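Local structure of hemolysin (Streptococcus suis, 3HVN) at residues 36-41 with 239-244; 44-49 with 260-265; 52-57 with 112-117; 87-92 with 373-378. The protein probably lyses host cells by binding cholesterol-containing membranes, changing shape, inserting and assembling into an oligomeric pore. The protein carries 1 engineered substitution. One frame throughout, in Å; residues are numbered along the deposited sequence.

Interaction 1. Residues 36-41 with 239-244; sequences DINQYF and PESPSK
The F41 ring carries P242 on one face, with P242 CB 3.4 Å above the plane of the F41 ring and nearer its rim than its centre, while I37 CG2 lies at the edge, in the plane. The first pairing is a CH-pi contact, with CB of P242 3.9 Å from the centroid of the F41 ring and 27° off its normal. It joins two short helices at one end of the elongated cytolysin rod: helix 37-43, close to the start of the model, and helix 242-245, which follows the long strand 221-236. The proline and phenylalanine side chains point in opposite senses as they pass, so the flank of the proline, CB and CG, rests on the CG-CD2 side of the phenylalanine. I37 CG2 also reaches P242 CB, at 4.3 Å, and closes this small apolar patch. V368, K369 and P266 add further side-chain contacts to F41, which is buried.

The outer part of the contact is polar. N38, with CG anti to its carbonyl carbon (chi1 -64°), lays its amide across the start of the second helix. OD1 of N38 takes a weak hydrogen bond from S243 N (3.2 Å), an N-H in the first turn of that helix, while ND2 of N38 lies over S241 CB at 3.5 Å. S241 holds the N-cap position but makes no capping bond; instead its OG donates back to E240 O, 2.7 Å away and above the carbonyl plane.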
loop_
_atom_site.group_PDB
_atom_site.type_symbol
_atom_site.label_atom_id
_atom_site.label_comp_id
_atom_site.label_asym_id
_atom_site.label_seq_id
_atom_site.Cartn_x
_atom_site.Cartn_y
_atom_site.Cartn_z
ATOM N N ASP A 36 -16.801 41.466 23.870
ATOM C CA ASP A 36 -15.499 40.948 23.464
ATOM C C ASP A 36 -15.648 39.612 22.743
ATOM O O ASP A 36 -16.464 38.775 23.128
ATOM C CB ASP A 36 -14.581 40.798 24.679
ATOM C CG ASP A 36 -13.136 40.547 24.291
ATOM O OD1 ASP A 36 -12.810 40.662 23.091
ATOM O OD2 ASP A 36 -12.325 40.238 25.190
ATOM N N ILE A 37 -14.853 39.421 21.695
ATOM C CA ILE A 37 -14.913 38.208 20.886
ATOM C C ILE A 37 -14.272 37.017 21.597
ATOM O O ILE A 37 -14.840 35.920 21.636
ATOM C CB ILE A 37 -14.230 38.417 19.517
ATOM C CG1 ILE A 37 -15.133 39.226 18.583
ATOM C CG2 ILE A 37 -13.890 37.085 18.881
ATOM C CD1 ILE A 37 -15.294 40.677 18.979
ATOM N N ASN A 38 -13.088 37.241 22.159
ATOM C CA ASN A 38 -12.363 36.195 22.871
ATOM C C ASN A 38 -13.235 35.504 23.912
ATOM O O ASN A 38 -13.158 34.290 24.090
ATOM C CB ASN A 38 -11.105 36.762 23.530
ATOM C CG ASN A 38 -10.096 37.273 22.520
ATOM O OD1 ASN A 38 -10.406 37.426 21.338
ATOM N ND2 ASN A 38 -8.880 37.539 22.981
ATOM N N GLN A 39 -14.064 36.285 24.596
ATOM C CA GLN A 39 -14.975 35.747 25.597
ATOM C C GLN A 39 -15.968 34.783 24.957
ATOM O O GLN A 39 -16.210 33.691 25.472
ATOM C CB GLN A 39 -15.715 36.882 26.306
ATOM C CG GLN A 39 -14.798 37.837 27.054
ATOM C CD GLN A 39 -15.502 39.109 27.479
ATOM O OE1 GLN A 39 -16.591 39.421 26.996
ATOM N NE2 GLN A 39 -14.878 39.857 28.382
ATOM N N TYR A 40 -16.537 35.192 23.828
ATOM C CA TYR A 40 -17.465 34.343 23.092
ATOM C C TYR A 40 -16.761 33.086 22.593
ATOM O O TYR A 40 -17.322 31.989 22.643
ATOM C CB TYR A 40 -18.089 35.104 21.921
ATOM C CG TYR A 40 -19.003 34.258 21.063
ATOM C CD1 TYR A 40 -20.220 33.802 21.552
ATOM C CD2 TYR A 40 -18.651 33.917 19.763
ATOM C CE1 TYR A 40 -21.060 33.028 20.773
ATOM C CE2 TYR A 40 -19.484 33.145 18.976
ATOM C CZ TYR A 40 -20.687 32.703 19.486
ATOM O OH TYR A 40 -21.519 31.934 18.705
ATOM N N PHE A 41 -15.531 33.245 22.113
ATOM C CA PHE A 41 -14.741 32.092 21.694
ATOM C C PHE A 41 -14.498 31.140 22.860
ATOM O O PHE A 41 -14.560 29.921 22.701
ATOM C CB PHE A 41 -13.413 32.527 21.073
ATOM C CG PHE A 41 -13.453 32.633 19.577
ATOM C CD1 PHE A 41 -13.337 31.501 18.787
ATOM C CD2 PHE A 41 -13.607 33.860 18.958
ATOM C CE1 PHE A 41 -13.375 31.592 17.409
ATOM C CE2 PHE A 41 -13.645 33.959 17.580
ATOM C CZ PHE A 41 -13.529 32.823 16.805
ATOM N N PRO A 239 -1.974 32.543 16.050
ATOM C CA PRO A 239 -2.639 33.724 16.608
ATOM C C PRO A 239 -2.713 33.669 18.129
ATOM O O PRO A 239 -3.296 32.739 18.686
ATOM C CB PRO A 239 -4.049 33.644 16.012
ATOM C CG PRO A 239 -3.891 32.839 14.771
ATOM C CD PRO A 239 -2.828 31.833 15.083
ATOM N N GLU A 240 -2.121 34.659 18.788
ATOM C CA GLU A 240 -2.166 34.747 20.241
ATOM C C GLU A 240 -3.611 34.845 20.714
ATOM O O GLU A 240 -3.941 34.431 21.826
ATOM C CB GLU A 240 -1.375 35.963 20.724
ATOM C CG GLU A 240 0.071 35.989 20.256
ATOM C CD GLU A 240 0.746 37.319 20.526
ATOM O OE1 GLU A 240 0.050 38.263 20.958
ATOM O OE2 GLU A 240 1.971 37.423 20.305
ATOM N N SER A 241 -4.468 35.393 19.859
ATOM C CA SER A 241 -5.878 35.561 20.189
ATOM C C SER A 241 -6.745 35.652 18.936
ATOM O O SER A 241 -6.306 36.160 17.900
ATOM C CB SER A 241 -6.079 36.809 21.052
ATOM O OG SER A 241 -5.358 36.715 22.267
ATOM N N PRO A 242 -7.987 35.153 19.031
ATOM C CA PRO A 242 -8.958 35.280 17.939
ATOM C C PRO A 242 -9.080 36.736 17.508
ATOM O O PRO A 242 -9.271 37.021 16.327
ATOM C CB PRO A 242 -10.262 34.806 18.582
ATOM C CG PRO A 242 -9.828 33.864 19.650
ATOM C CD PRO A 242 -8.538 34.417 20.182
ATOM N N SER A 243 -8.967 37.645 18.472
ATOM C CA SER A 243 -8.966 39.072 18.184
ATOM C C SER A 243 -7.767 39.423 17.314
ATOM O O SER A 243 -7.888 40.171 16.344
ATOM C CB SER A 243 -8.932 39.880 19.483
ATOM O OG SER A 243 -7.787 39.561 20.252
ATOM N N LYS A 244 -6.608 38.876 17.668
ATOM C CA LYS A 244 -5.403 39.057 16.868
ATOM C C LYS A 244 -5.616 38.488 15.473
ATOM O O LYS A 244 -5.087 39.009 14.491
ATOM C CB LYS A 244 -4.203 38.377 17.530
ATOM C CG LYS A 244 -2.944 38.388 16.676
ATOM C CD LYS A 244 -1.900 37.420 17.207
ATOM C CE LYS A 244 -0.722 37.306 16.252
ATOM N NZ LYS A 244 0.247 36.260 16.681
#

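Interaction 2. Residues 44-49 with 260-265; sequences LTYEPQ and ITDEVP
Y46 and P265 make the tight half of this contact. P265 CB stands over the middle of the tyrosine ring, 3.6 Å from the centroid of the Y46 ring and only 12° off its normal, a CH-pi contact almost straight down onto the face. With chi1 at 59°, CG of Y46 is tucked between the backbone N and the carbonyl carbon, which turns the ring toward the proline. F367 meets both residues and backs this half of the contact. Buried L44 closes the inner flank of D262, its CD2 4.0 Å from D262 CA.

The solvent side is looser and polar. There the D262 side chain, extended away from its own N (chi1 -164°), lays its carboxylate alongside the T45 backbone, OD1 of D262 coming to 2.9 Å from T45 N and 2.8 Å from T45 O. The hydroxyl of T45 is engaged elsewhere, with S43 O, and the T45 and T261 side chains are exposed.

Neither segment is helix or strand. The arrangement is proline-on-tyrosine CH-pi packing between two irregular linkers, one leaving helix 37-43 and the other entering strand 266-274 of the large sheet.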
loop_
_atom_site.group_PDB
_atom_site.type_symbol
_atom_site.label_atom_id
_atom_site.label_comp_id
_atom_site.label_asym_id
_atom_site.label_seq_id
_atom_site.Cartn_x
_atom_site.Cartn_y
_atom_site.Cartn_z
ATOM N N LEU A 44 -17.645 29.344 23.509
ATOM C CA LEU A 44 -17.935 28.341 22.488
ATOM C C LEU A 44 -17.713 26.929 23.022
ATOM O O LEU A 44 -16.598 26.563 23.393
ATOM C CB LEU A 44 -17.074 28.570 21.244
ATOM C CG LEU A 44 -17.437 29.769 20.366
ATOM C CD1 LEU A 44 -16.431 29.932 19.238
ATOM C CD2 LEU A 44 -18.847 29.619 19.813
ATOM N N THR A 45 -18.782 26.140 23.059
ATOM C CA THR A 45 -18.713 24.781 23.581
ATOM C C THR A 45 -19.057 23.749 22.512
ATOM O O THR A 45 -20.220 23.386 22.336
ATOM C CB THR A 45 -19.655 24.592 24.785
ATOM O OG1 THR A 45 -19.342 25.557 25.796
ATOM C CG2 THR A 45 -19.509 23.192 25.363
ATOM N N TYR A 46 -18.037 23.282 21.798
ATOM C CA TYR A 46 -18.225 22.267 20.767
ATOM C C TYR A 46 -17.244 21.115 20.949
ATOM O O TYR A 46 -16.308 21.202 21.744
ATOM C CB TYR A 46 -18.070 22.878 19.372
ATOM C CG TYR A 46 -16.727 23.529 19.127
ATOM C CD1 TYR A 46 -15.622 22.772 18.763
ATOM C CD2 TYR A 46 -16.564 24.902 19.254
ATOM C CE1 TYR A 46 -14.392 23.362 18.536
ATOM C CE2 TYR A 46 -15.339 25.502 19.029
ATOM C CZ TYR A 46 -14.257 24.727 18.670
ATOM O OH TYR A 46 -13.034 25.316 18.445
ATOM N N GLU A 47 -17.465 20.035 20.207
ATOM C CA GLU A 47 -16.581 18.876 20.256
ATOM C C GLU A 47 -15.875 18.673 18.917
ATOM O O GLU A 47 -16.421 18.053 18.005
ATOM C CB GLU A 47 -17.361 17.624 20.663
ATOM C CG GLU A 47 -18.748 17.527 20.046
ATOM C CD GLU A 47 -19.628 16.517 20.755
ATOM O OE1 GLU A 47 -19.189 15.963 21.784
ATOM O OE2 GLU A 47 -20.760 16.278 20.284
ATOM N N PRO A 48 -14.647 19.203 18.805
ATOM C CA PRO A 48 -13.840 19.222 17.579
ATOM C C PRO A 48 -13.691 17.852 16.925
ATOM O O PRO A 48 -13.915 17.722 15.721
ATOM C CB PRO A 48 -12.476 19.714 18.073
ATOM C CG PRO A 48 -12.788 20.525 19.275
ATOM C CD PRO A 48 -13.947 19.839 19.934
ATOM N N GLN A 49 -13.312 16.845 17.705
ATOM C CA GLN A 49 -13.063 15.516 17.159
ATOM C C GLN A 49 -14.334 14.864 16.622
ATOM O O GLN A 49 -14.307 14.193 15.591
ATOM C CB GLN A 49 -12.411 14.615 18.211
ATOM C CG GLN A 49 -12.083 13.214 17.716
ATOM C CD GLN A 49 -11.033 13.204 16.618
ATOM O OE1 GLN A 49 -10.551 14.254 16.193
ATOM N NE2 GLN A 49 -10.674 12.014 16.156
ATOM N N ILE A 260 -20.593 31.668 11.765
ATOM C CA ILE A 260 -19.919 31.274 12.997
ATOM C C ILE A 260 -20.929 30.989 14.104
ATOM O O ILE A 260 -21.713 31.859 14.483
ATOM C CB ILE A 260 -18.930 32.351 13.477
ATOM C CG1 ILE A 260 -17.829 32.565 12.436
ATOM C CG2 ILE A 260 -18.327 31.960 14.819
ATOM C CD1 ILE A 260 -16.761 33.545 12.870
ATOM N N THR A 261 -20.904 29.763 14.618
ATOM C CA THR A 261 -21.839 29.348 15.656
ATOM C C THR A 261 -21.213 28.260 16.522
ATOM O O THR A 261 -20.153 27.729 16.194
ATOM C CB THR A 261 -23.147 28.808 15.043
ATOM O OG1 THR A 261 -23.525 29.617 13.923
ATOM C CG2 THR A 261 -24.270 28.814 16.073
ATOM N N ASP A 262 -21.872 27.934 17.629
ATOM C CA ASP A 262 -21.429 26.837 18.479
ATOM C C ASP A 262 -21.707 25.513 17.775
ATOM O O ASP A 262 -21.406 24.439 18.298
ATOM C CB ASP A 262 -22.140 26.882 19.832
ATOM C CG ASP A 262 -21.460 26.020 20.876
ATOM O OD1 ASP A 262 -20.319 25.574 20.626
ATOM O OD2 ASP A 262 -22.060 25.791 21.947
ATOM N N GLU A 263 -22.287 25.605 16.582
ATOM C CA GLU A 263 -22.579 24.434 15.765
ATOM C C GLU A 263 -21.616 24.342 14.586
ATOM O O GLU A 263 -21.397 23.263 14.035
ATOM C CB GLU A 263 -24.022 24.482 15.259
ATOM C CG GLU A 263 -25.061 24.115 16.307
ATOM C CD GLU A 263 -25.074 22.631 16.614
ATOM O OE1 GLU A 263 -24.772 21.833 15.702
ATOM O OE2 GLU A 263 -25.390 22.262 17.765
ATOM N N VAL A 264 -21.045 25.480 14.202
ATOM C CA VAL A 264 -20.102 25.529 13.090
ATOM C C VAL A 264 -18.855 26.333 13.456
ATOM O O VAL A 264 -18.711 27.485 13.045
ATOM C CB VAL A 264 -20.745 26.139 11.828
ATOM C CG1 VAL A 264 -19.813 26.000 10.635
ATOM C CG2 VAL A 264 -22.083 25.476 11.541
ATOM N N PRO A 265 -17.953 25.724 14.239
ATOM C CA PRO A 265 -16.703 26.353 14.684
ATOM C C PRO A 265 -15.797 26.748 13.520
ATOM O O PRO A 265 -15.765 26.054 12.502
ATOM C CB PRO A 265 -16.038 25.246 15.515
ATOM C CG PRO A 265 -16.703 23.978 15.049
ATOM C CD PRO A 265 -18.117 24.394 14.844
#

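Interaction 3. Residues 52-57 with 112-117; sequences LTNEGE and NLLDNN
Behind L114, which packs on L52, T53 and N54, the carbonyl O of N112 is gripped by two backbone N-H groups. N117 N bonds to N112 O at 2.7 Å, and D115 N adds a weak bond to the same N112 O at 3.1 Å. One residue on, N116 N reaches L113 O at 3.3 Å. N116 has positive phi, and these bonds turn the chain away from the helix just past L114, the last helical residue. The amide of N116 is itself held by the hydroxyl of Y363 and, weakly, by that of S200.

The turn leaves L114 projecting toward the other segment. A chi1 of -172° swings the L114 branch away from its own N and carries both methyls out over the short strand: CD1 of L114 lies 3.8 Å from L52 C, and CD2 of L114 lies 3.4 Å from T53 O. The branched tip therefore spans two successive peptides, L52-T53 under CD1 and T53-N54 under CD2. N54 runs past it in the opposite direction, the flat end of its side chain against the leucine branch. Deeper in, the two leucine tips L52 CD2 and L113 CD2 come within 4.2 Å. I376 of strand 376-401 also touches L114, and A374, in the loop just before that strand, touches L52. L52 and N54 bond to 376-401 through their backbones, with L377 and N379.

In all, this is a helix C-terminus closed by a Schellman motif, N116 at its C-prime position, with the last helical leucine packed onto a short, weakly bonded strand that runs parallel to 376-401.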
loop_
_atom_site.group_PDB
_atom_site.type_symbol
_atom_site.label_atom_id
_atom_site.label_comp_id
_atom_site.label_asym_id
_atom_site.label_seq_id
_atom_site.Cartn_x
_atom_site.Cartn_y
_atom_site.Cartn_z
ATOM N N LEU A 52 -15.369 16.118 13.224
ATOM C CA LEU A 52 -14.448 15.782 12.144
ATOM C C LEU A 52 -14.285 14.270 12.049
ATOM O O LEU A 52 -13.167 13.759 11.954
ATOM C CB LEU A 52 -13.086 16.440 12.374
ATOM C CG LEU A 52 -13.044 17.969 12.392
ATOM C CD1 LEU A 52 -11.665 18.462 12.806
ATOM C CD2 LEU A 52 -13.435 18.534 11.035
ATOM N N THR A 53 -15.407 13.557 12.074
ATOM C CA THR A 53 -15.390 12.099 12.098
ATOM C C THR A 53 -15.973 11.486 10.828
ATOM O O THR A 53 -16.939 12.001 10.263
ATOM C CB THR A 53 -16.156 11.554 13.319
ATOM O OG1 THR A 53 -15.554 12.045 14.523
ATOM C CG2 THR A 53 -16.137 10.033 13.333
ATOM N N ASN A 54 -15.378 10.382 10.388
ATOM C CA ASN A 54 -15.862 9.649 9.224
ATOM C C ASN A 54 -16.060 8.166 9.523
ATOM O O ASN A 54 -15.102 7.386 9.534
ATOM C CB ASN A 54 -14.913 9.828 8.036
ATOM C CG ASN A 54 -15.093 11.164 7.344
ATOM O OD1 ASN A 54 -16.102 11.844 7.534
ATOM N ND2 ASN A 54 -14.116 11.546 6.529
ATOM N N GLU A 55 -17.310 7.788 9.770
ATOM C CA GLU A 55 -17.659 6.398 10.034
ATOM C C GLU A 55 -17.789 5.625 8.727
ATOM O O GLU A 55 -17.316 6.072 7.682
ATOM C CB GLU A 55 -18.972 6.319 10.815
ATOM C CG GLU A 55 -20.149 6.974 10.108
ATOM C CD GLU A 55 -21.462 6.759 10.838
ATOM O OE1 GLU A 55 -21.510 5.896 11.738
ATOM O OE2 GLU A 55 -22.447 7.453 10.508
ATOM N N GLY A 56 -18.430 4.464 8.794
ATOM C CA GLY A 56 -18.660 3.657 7.610
ATOM C C GLY A 56 -17.957 2.315 7.653
ATOM O O GLY A 56 -16.746 2.230 7.451
ATOM N N GLU A 57 -18.723 1.262 7.917
ATOM C CA GLU A 57 -18.183 -0.092 7.927
ATOM C C GLU A 57 -18.714 -0.910 6.752
ATOM O O GLU A 57 -17.982 -1.181 5.800
ATOM C CB GLU A 57 -18.478 -0.789 9.257
ATOM C CG GLU A 57 -19.898 -0.605 9.769
ATOM C CD GLU A 57 -20.151 -1.360 11.059
ATOM O OE1 GLU A 57 -19.271 -2.143 11.473
ATOM O OE2 GLU A 57 -21.230 -1.170 11.659
ATOM N N ASN A 112 -18.119 20.273 4.727
ATOM C CA ASN A 112 -17.304 20.737 3.613
ATOM C C ASN A 112 -15.821 20.568 3.916
ATOM O O ASN A 112 -15.087 19.952 3.144
ATOM C CB ASN A 112 -17.622 22.197 3.285
ATOM C CG ASN A 112 -18.889 22.346 2.466
ATOM O OD1 ASN A 112 -19.322 21.409 1.797
ATOM N ND2 ASN A 112 -19.488 23.530 2.513
ATOM N N LEU A 113 -15.387 21.114 5.048
ATOM C CA LEU A 113 -14.013 20.938 5.501
ATOM C C LEU A 113 -13.703 19.459 5.671
ATOM O O LEU A 113 -12.584 19.013 5.412
ATOM C CB LEU A 113 -13.785 21.672 6.823
ATOM C CG LEU A 113 -12.480 21.343 7.552
ATOM C CD1 LEU A 113 -11.276 21.702 6.695
ATOM C CD2 LEU A 113 -12.417 22.050 8.898
ATOM N N LEU A 114 -14.701 18.698 6.109
ATOM C CA LEU A 114 -14.529 17.266 6.319
ATOM C C LEU A 114 -14.291 16.524 5.005
ATOM O O LEU A 114 -13.507 15.576 4.951
ATOM C CB LEU A 114 -15.744 16.683 7.044
ATOM C CG LEU A 114 -15.625 15.224 7.489
ATOM C CD1 LEU A 114 -14.344 15.010 8.281
ATOM C CD2 LEU A 114 -16.840 14.813 8.305
ATOM N N ASP A 115 -14.969 16.962 3.949
ATOM C CA ASP A 115 -14.848 16.326 2.642
ATOM C C ASP A 115 -13.766 16.981 1.788
ATOM O O ASP A 115 -13.827 16.943 0.559
ATOM C CB ASP A 115 -16.189 16.353 1.902
ATOM C CG ASP A 115 -17.210 15.413 2.511
ATOM O OD1 ASP A 115 -16.843 14.644 3.425
ATOM O OD2 ASP A 115 -18.379 15.438 2.072
ATOM N N ASN A 116 -12.779 17.578 2.447
ATOM C CA ASN A 116 -11.676 18.239 1.759
ATOM C C ASN A 116 -12.161 19.288 0.761
ATOM O O ASN A 116 -11.488 19.580 -0.229
ATOM C CB ASN A 116 -10.780 17.210 1.063
ATOM C CG ASN A 116 -9.413 17.768 0.716
ATOM O OD1 ASN A 116 -9.112 18.927 1.000
ATOM N ND2 ASN A 116 -8.576 16.941 0.102
ATOM N N ASN A 117 -13.336 19.847 1.029
ATOM C CA ASN A 117 -13.901 20.902 0.199
ATOM C C ASN A 117 -14.471 22.016 1.072
ATOM O O ASN A 117 -15.668 22.297 1.026
ATOM C CB ASN A 117 -14.990 20.333 -0.713
ATOM C CG ASN A 117 -15.387 21.292 -1.817
ATOM O OD1 ASN A 117 -14.674 22.252 -2.109
ATOM N ND2 ASN A 117 -16.530 21.033 -2.442
#

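Interaction 4. Residues 87-92 with 373-378; sequences NSADIA and PAQILS
N87 and S88 pair antiparallel with L377 and I376, but the directions of 87-91 and 373-377 differ by 114°, since only these two pairs are bridged: 87-91 bends at A89, and 373-375 is loop. S88 and I376 form the hydrogen-bonded pair. S88 N donates to I376 O at 2.8 Å and a fairly straight 163°, whereas the return bond from I376 N to S88 O, also 2.8 Å, is bent and weak.

N87 and L377, the non-hydrogen-bonded pair, share one face of the sheet, where CD1 of L377 touches N87 CB at 3.5 Å. With CG anti to the backbone N (chi1 -161°), the N87 amide leans over the residue just before the partner strand, where its OD1 meets Q375 CB at 3.4 Å. The amides of N87 and Q375 stand nearly perpendicular. On the opposite face lie S88 and I376, and I91 CD1 crosses to I376 CD1 at 3.9 Å, about at a right angle.

Past the bridge, S88 OG accepts from D90 N (3.1 Å), an ST turn. A water donates to A89 O at 2.9 Å and only weakly to A374 O. A89 CB packs on Q375 CG (3.7 Å) and reaches the P373 ring.

One sound backbone bond, one bent one and a water mark the point where the two strands part, both chains turning to bonds with strand 359-367: the backbone sets the register, and apolar contacts of A89 and I91 carry on where the pairing stops.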
loop_
_atom_site.group_PDB
_atom_site.type_symbol
_atom_site.label_atom_id
_atom_site.label_comp_id
_atom_site.label_asym_id
_atom_site.label_seq_id
_atom_site.Cartn_x
_atom_site.Cartn_y
_atom_site.Cartn_z
ATOM N N ASN A 87 -6.505 8.897 11.766
ATOM C CA ASN A 87 -6.766 10.129 12.496
ATOM C C ASN A 87 -5.631 11.117 12.262
ATOM O O ASN A 87 -4.535 10.945 12.794
ATOM C CB ASN A 87 -6.907 9.831 13.989
ATOM C CG ASN A 87 -7.617 10.936 14.742
ATOM O OD1 ASN A 87 -7.701 12.071 14.274
ATOM N ND2 ASN A 87 -8.135 10.607 15.920
ATOM N N SER A 88 -5.888 12.149 11.463
ATOM C CA SER A 88 -4.824 13.077 11.092
ATOM C C SER A 88 -5.322 14.475 10.733
ATOM O O SER A 88 -6.423 14.640 10.209
ATOM C CB SER A 88 -4.006 12.506 9.931
ATOM O OG SER A 88 -3.029 13.434 9.493
ATOM N N ALA A 89 -4.491 15.474 11.013
ATOM C CA ALA A 89 -4.810 16.861 10.688
ATOM C C ALA A 89 -4.015 17.330 9.474
ATOM O O ALA A 89 -4.007 18.517 9.147
ATOM C CB ALA A 89 -4.540 17.761 11.883
ATOM N N ASP A 90 -3.342 16.393 8.816
ATOM C CA ASP A 90 -2.582 16.695 7.610
ATOM C C ASP A 90 -3.358 16.248 6.376
ATOM O O ASP A 90 -3.346 15.071 6.017
ATOM C CB ASP A 90 -1.216 16.007 7.650
ATOM C CG ASP A 90 -0.342 16.376 6.466
ATOM O OD1 ASP A 90 -0.495 17.498 5.941
ATOM O OD2 ASP A 90 0.499 15.545 6.063
ATOM N N ILE A 91 -4.031 17.195 5.731
ATOM C CA ILE A 91 -4.868 16.883 4.577
ATOM C C ILE A 91 -4.113 17.039 3.261
ATOM O O ILE A 91 -3.722 18.143 2.885
ATOM C CB ILE A 91 -6.124 17.774 4.538
ATOM C CG1 ILE A 91 -6.843 17.741 5.887
ATOM C CG2 ILE A 91 -7.055 17.332 3.419
ATOM C CD1 ILE A 91 -8.081 18.610 5.938
ATOM N N ALA A 92 -3.913 15.926 2.563
ATOM C CA ALA A 92 -3.267 15.950 1.256
ATOM C C ALA A 92 -4.278 16.320 0.179
ATOM O O ALA A 92 -5.332 15.693 0.065
ATOM C CB ALA A 92 -2.636 14.602 0.952
ATOM N N PRO A 373 -5.146 21.355 16.617
ATOM C CA PRO A 373 -5.044 20.751 15.286
ATOM C C PRO A 373 -6.344 20.055 14.899
ATOM O O PRO A 373 -6.792 19.155 15.610
ATOM C CB PRO A 373 -3.927 19.718 15.455
ATOM C CG PRO A 373 -3.119 20.218 16.602
ATOM C CD PRO A 373 -4.100 20.864 17.531
ATOM N N ALA A 374 -6.943 20.475 13.789
ATOM C CA ALA A 374 -8.177 19.866 13.308
ATOM C C ALA A 374 -7.903 18.476 12.748
ATOM O O ALA A 374 -7.703 18.308 11.545
ATOM C CB ALA A 374 -8.829 20.748 12.255
ATOM N N GLN A 375 -7.892 17.480 13.629
ATOM C CA GLN A 375 -7.582 16.112 13.232
ATOM C C GLN A 375 -8.809 15.369 12.720
ATOM O O GLN A 375 -9.665 14.950 13.500
ATOM C CB GLN A 375 -6.961 15.341 14.398
ATOM C CG GLN A 375 -5.586 15.836 14.809
ATOM C CD GLN A 375 -4.954 14.966 15.878
ATOM O OE1 GLN A 375 -5.569 14.021 16.370
ATOM N NE2 GLN A 375 -3.717 15.283 16.242
ATOM N N ILE A 376 -8.889 15.208 11.405
ATOM C CA ILE A 376 -9.946 14.411 10.800
ATOM C C ILE A 376 -9.742 12.938 11.134
ATOM O O ILE A 376 -8.639 12.400 10.983
ATOM C CB ILE A 376 -9.993 14.583 9.267
ATOM C CG1 ILE A 376 -10.615 15.931 8.893
ATOM C CG2 ILE A 376 -10.783 13.453 8.628
ATOM C CD1 ILE A 376 -9.720 17.123 9.162
ATOM N N LEU A 377 -10.805 12.294 11.606
ATOM C CA LEU A 377 -10.776 10.868 11.895
ATOM C C LEU A 377 -11.601 10.124 10.854
ATOM O O LEU A 377 -12.593 10.649 10.351
ATOM C CB LEU A 377 -11.319 10.591 13.297
ATOM C CG LEU A 377 -11.432 9.121 13.711
ATOM C CD1 LEU A 377 -10.091 8.415 13.585
ATOM C CD2 LEU A 377 -11.973 9.000 15.127
ATOM N N SER A 378 -11.187 8.905 10.527
ATOM C CA SER A 378 -11.892 8.110 9.531
ATOM C C SER A 378 -11.667 6.617 9.741
ATOM O O SER A 378 -10.529 6.150 9.801
ATOM C CB SER A 378 -11.460 8.514 8.120
ATOM O OG SER A 378 -12.217 7.828 7.138
HETATM O O HOH W 1 -6.292 20.222 9.039
#

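All four contacts lie on the same side of the chain's centre. Interaction 1 is a surface contact between two short helices, and interaction 2, partly buried, joins the linkers beside them; the two touch through Y40 of 36-41, whose hydroxyl packs on the backbone of T261. Both rest on a proline against an aromatic ring, with polar groups outside. Interactions 3 and 4 are nearer the centre and reach the same sheet, L52 O probably bonding to L377 N. Interaction 3 is buried and mostly aliphatic, whereas interaction 4 is a surface contact built on strand pairing. Q49 of interaction 2 packs against N87 and L377 of interaction 4.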